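Local coordinates for Epf (Streptococcus pyogenes, PDB 4ES8), which acts as a cell surface adhesin, attaching to cells through an N-terminal domain that contains a carbohydrate-binding module, at residues 84-90 with 201-207. Numbering follows the deposited sequence. Where two conformers were deposited one is given.
Sequences SIAARYK and DLDVEFK. With ACT (acetate ion), chain E.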
loop_
_atom_site.group_PDB
_atom_site.type_symbol
_atom_site.label_atom_id
_atom_site.label_comp_id
_atom_site.label_asym_id
_atom_site.label_seq_id
_atom_site.Cartn_x
_atom_site.Cartn_y
_atom_site.Cartn_z
ATOM N N SER A 84 17.270 -6.491 6.664
ATOM C CA SER A 84 17.891 -5.808 5.527
ATOM C C SER A 84 18.000 -6.645 4.282
ATOM O O SER A 84 17.886 -7.883 4.327
ATOM C CB SER A 84 19.308 -5.370 5.911
ATOM O OG SER A 84 20.172 -6.481 6.106
ATOM N N ILE A 85 18.250 -5.972 3.156
ATOM C CA ILE A 85 18.407 -6.640 1.872
ATOM C C ILE A 85 19.458 -5.849 1.102
ATOM O O ILE A 85 19.465 -4.612 1.163
ATOM C CB ILE A 85 17.036 -6.767 1.163
ATOM C CG1 ILE A 85 17.106 -7.728 -0.010
ATOM C CG2 ILE A 85 16.412 -5.393 0.768
ATOM C CD1 ILE A 85 15.715 -8.154 -0.461
ATOM N N ALA A 86 20.420 -6.554 0.495
ATOM C CA ALA A 86 21.558 -5.875 -0.111
ATOM C C ALA A 86 22.059 -6.551 -1.365
ATOM O O ALA A 86 21.899 -7.770 -1.524
ATOM C CB ALA A 86 22.704 -5.828 0.908
ATOM N N ALA A 87 22.699 -5.739 -2.235
ATOM C CA ALA A 87 23.344 -6.223 -3.456
ATOM C C ALA A 87 24.802 -5.836 -3.457
ATOM O O ALA A 87 25.168 -4.775 -2.920
ATOM C CB ALA A 87 22.664 -5.642 -4.689
ATOM N N ARG A 88 25.627 -6.686 -4.071
ATOM C CA ARG A 88 27.060 -6.468 -4.239
ATOM C C ARG A 88 27.373 -6.665 -5.698
ATOM O O ARG A 88 27.003 -7.704 -6.263
ATOM C CB ARG A 88 27.886 -7.428 -3.371
ATOM C CG ARG A 88 29.370 -7.464 -3.760
ATOM C CD ARG A 88 30.212 -8.222 -2.746
ATOM N NE ARG A 88 30.261 -7.503 -1.484
ATOM C CZ ARG A 88 30.728 -8.020 -0.355
ATOM N NH1 ARG A 88 31.268 -9.239 -0.344
ATOM N NH2 ARG A 88 30.701 -7.313 0.764
ATOM N N TYR A 89 28.009 -5.677 -6.320
ATOM C CA TYR A 89 28.454 -5.767 -7.728
ATOM C C TYR A 89 29.956 -6.078 -7.746
ATOM O O TYR A 89 30.745 -5.391 -7.078
ATOM C CB TYR A 89 28.168 -4.470 -8.488
ATOM C CG TYR A 89 26.701 -4.142 -8.571
ATOM C CD1 TYR A 89 26.059 -3.452 -7.543
ATOM C CD2 TYR A 89 25.934 -4.560 -9.658
ATOM C CE1 TYR A 89 24.694 -3.165 -7.603
ATOM C CE2 TYR A 89 24.577 -4.267 -9.735
ATOM C CZ TYR A 89 23.962 -3.568 -8.707
ATOM O OH TYR A 89 22.624 -3.280 -8.784
ATOM N N LYS A 90 30.343 -7.148 -8.445
ATOM C CA LYS A 90 31.742 -7.570 -8.516
ATOM C C LYS A 90 32.434 -6.962 -9.718
ATOM O O LYS A 90 31.782 -6.540 -10.664
ATOM C CB LYS A 90 31.839 -9.119 -8.591
ATOM C CG LYS A 90 31.071 -9.857 -7.483
ATOM C CD LYS A 90 31.717 -9.720 -6.111
ATOM C CE LYS A 90 33.023 -10.496 -6.010
ATOM N NZ LYS A 90 33.642 -10.366 -4.648
ATOM N N ASP A 201 34.497 -4.494 -4.953
ATOM C CA ASP A 201 33.130 -4.831 -4.527
ATOM C C ASP A 201 32.337 -3.566 -4.258
ATOM O O ASP A 201 32.795 -2.711 -3.490
ATOM C CB ASP A 201 33.140 -5.680 -3.252
ATOM C CG ASP A 201 33.689 -7.075 -3.400
ATOM O OD1 ASP A 201 33.800 -7.552 -4.554
ATOM O OD2 ASP A 201 33.989 -7.695 -2.362
ATOM N N LEU A 202 31.160 -3.440 -4.888
ATOM C CA LEU A 202 30.316 -2.266 -4.655
ATOM C C LEU A 202 29.028 -2.724 -3.990
ATOM O O LEU A 202 28.244 -3.445 -4.622
ATOM C CB LEU A 202 30.007 -1.526 -5.972
ATOM C CG LEU A 202 31.204 -1.077 -6.819
ATOM C CD1 LEU A 202 30.721 -0.258 -8.010
ATOM C CD2 LEU A 202 32.244 -0.247 -5.986
ATOM N N ASP A 203 28.788 -2.291 -2.733
ATOM C CA ASP A 203 27.609 -2.716 -1.995
ATOM C C ASP A 203 26.546 -1.647 -1.825
ATOM O O ASP A 203 26.857 -0.482 -1.660
ATOM C CB ASP A 203 27.995 -3.197 -0.588
ATOM C CG ASP A 203 28.932 -4.382 -0.551
ATOM O OD1 ASP A 203 29.137 -5.009 -1.615
ATOM O OD2 ASP A 203 29.457 -4.682 0.542
ATOM N N VAL A 204 25.276 -2.072 -1.821
ATOM C CA VAL A 204 24.131 -1.178 -1.582
ATOM C C VAL A 204 23.189 -1.922 -0.652
ATOM O O VAL A 204 22.936 -3.109 -0.883
ATOM C CB VAL A 204 23.449 -0.658 -2.882
ATOM C CG1 VAL A 204 22.974 -1.805 -3.801
ATOM C CG2 VAL A 204 22.301 0.308 -2.548
ATOM N N GLU A 205 22.691 -1.251 0.394
ATOM C CA GLU A 205 21.837 -1.886 1.394
ATOM C C GLU A 205 20.579 -1.072 1.661
ATOM O O GLU A 205 20.644 0.160 1.702
ATOM C CB GLU A 205 22.636 -2.052 2.705
ATOM C CG GLU A 205 21.885 -2.721 3.843
ATOM C CD GLU A 205 22.656 -2.660 5.142
ATOM O OE1 GLU A 205 22.672 -1.574 5.767
ATOM O OE2 GLU A 205 23.249 -3.693 5.534
ATOM N N PHE A 206 19.459 -1.776 1.891
ATOM C CA PHE A 206 18.173 -1.192 2.242
ATOM C C PHE A 206 17.675 -1.884 3.485
ATOM O O PHE A 206 17.873 -3.100 3.605
ATOM C CB PHE A 206 17.149 -1.386 1.107
ATOM C CG PHE A 206 17.710 -1.132 -0.269
ATOM C CD1 PHE A 206 17.681 0.147 -0.824
ATOM C CD2 PHE A 206 18.256 -2.179 -1.020
ATOM C CE1 PHE A 206 18.171 0.374 -2.116
ATOM C CE2 PHE A 206 18.734 -1.955 -2.324
ATOM C CZ PHE A 206 18.680 -0.678 -2.867
ATOM N N LYS A 207 17.055 -1.166 4.417
ATOM C CA LYS A 207 16.634 -1.885 5.623
ATOM C C LYS A 207 15.448 -1.267 6.324
ATOM O O LYS A 207 15.054 -0.141 6.015
ATOM C CB LYS A 207 17.808 -1.969 6.631
ATOM C CG LYS A 207 18.363 -0.621 7.055
ATOM C CD LYS A 207 19.635 -0.803 7.911
ATOM C CE LYS A 207 20.304 0.526 8.136
ATOM N NZ LYS A 207 21.369 0.445 9.175
HETATM C C ACT E . 31.984 -12.415 -2.155
HETATM O O ACT E . 32.574 -13.314 -2.793
HETATM O OXT ACT E . 32.171 -11.204 -2.424
HETATM C CH3 ACT E . 31.156 -12.840 -0.952
HETATM O O HOH W 1 22.881 -6.203 6.610
#
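Ile85, Ala87 and Tyr89 each form a hydrogen-bonded antiparallel pair, with Phe206, Val204 and Leu202 in turn. Six backbone bonds join the strands. Ile85 N to Phe206 O, at 2.9 Å, is representative. The Tyr89–Leu202 pair closes the ladder next to the charged end. Strands 84-89 and 202-213 are inner neighbours in one antiparallel sheet of the N-terminal beta-sandwich, consistent with its carbohydrate-binding-module fold.

The charged contacts lie on the face of Arg88 and Asp203. Arg88 grips the Asp203 carboxylate side-on. Arg88 NE meets Asp203 OD1 at 2.7 Å, and Arg88 NH2 meets Asp203 OD2 at 2.9 Å. Both oxygens use their syn lone pairs, and the two flat groups are 15° from coplanar. CG of Arg88 is anti to the backbone N (chi1 166°), which lays the side chain alongside Asp203; a bend at chi3 then turns the guanidinium edge to the carboxylate. Asp201 OD2 sits over one guanidinium face, a long, purely electrostatic contact. Lys90 NZ meets Asp201 OD1 at 2.8 Å. An acetate ion, probably from the crystallisation liquor, bridges Lys90 NZ and Arg88 NH1 through its OXT. Trp67 adds a cation-pi contact to Arg88.

Farther along this face, one water donates to Ser84 OG. Ser84 OG is also bonded to Asp81.

Apolar contacts fill the opposite face. Ala87 CB touches Val204 CG1 at 4.0 Å, and Ile85 CG2 touches Phe206 CB. These side chains pack against strands 97-105 and 186-194 of the other sheet, where Tyr89 OH bonds to Ser192.

The sheet is thus two-sided: apolar groups join the sandwich core, while on the outer face the charges of Arg88, Lys90, Asp201 and Asp203 probably offset one another in a salt-bridge network.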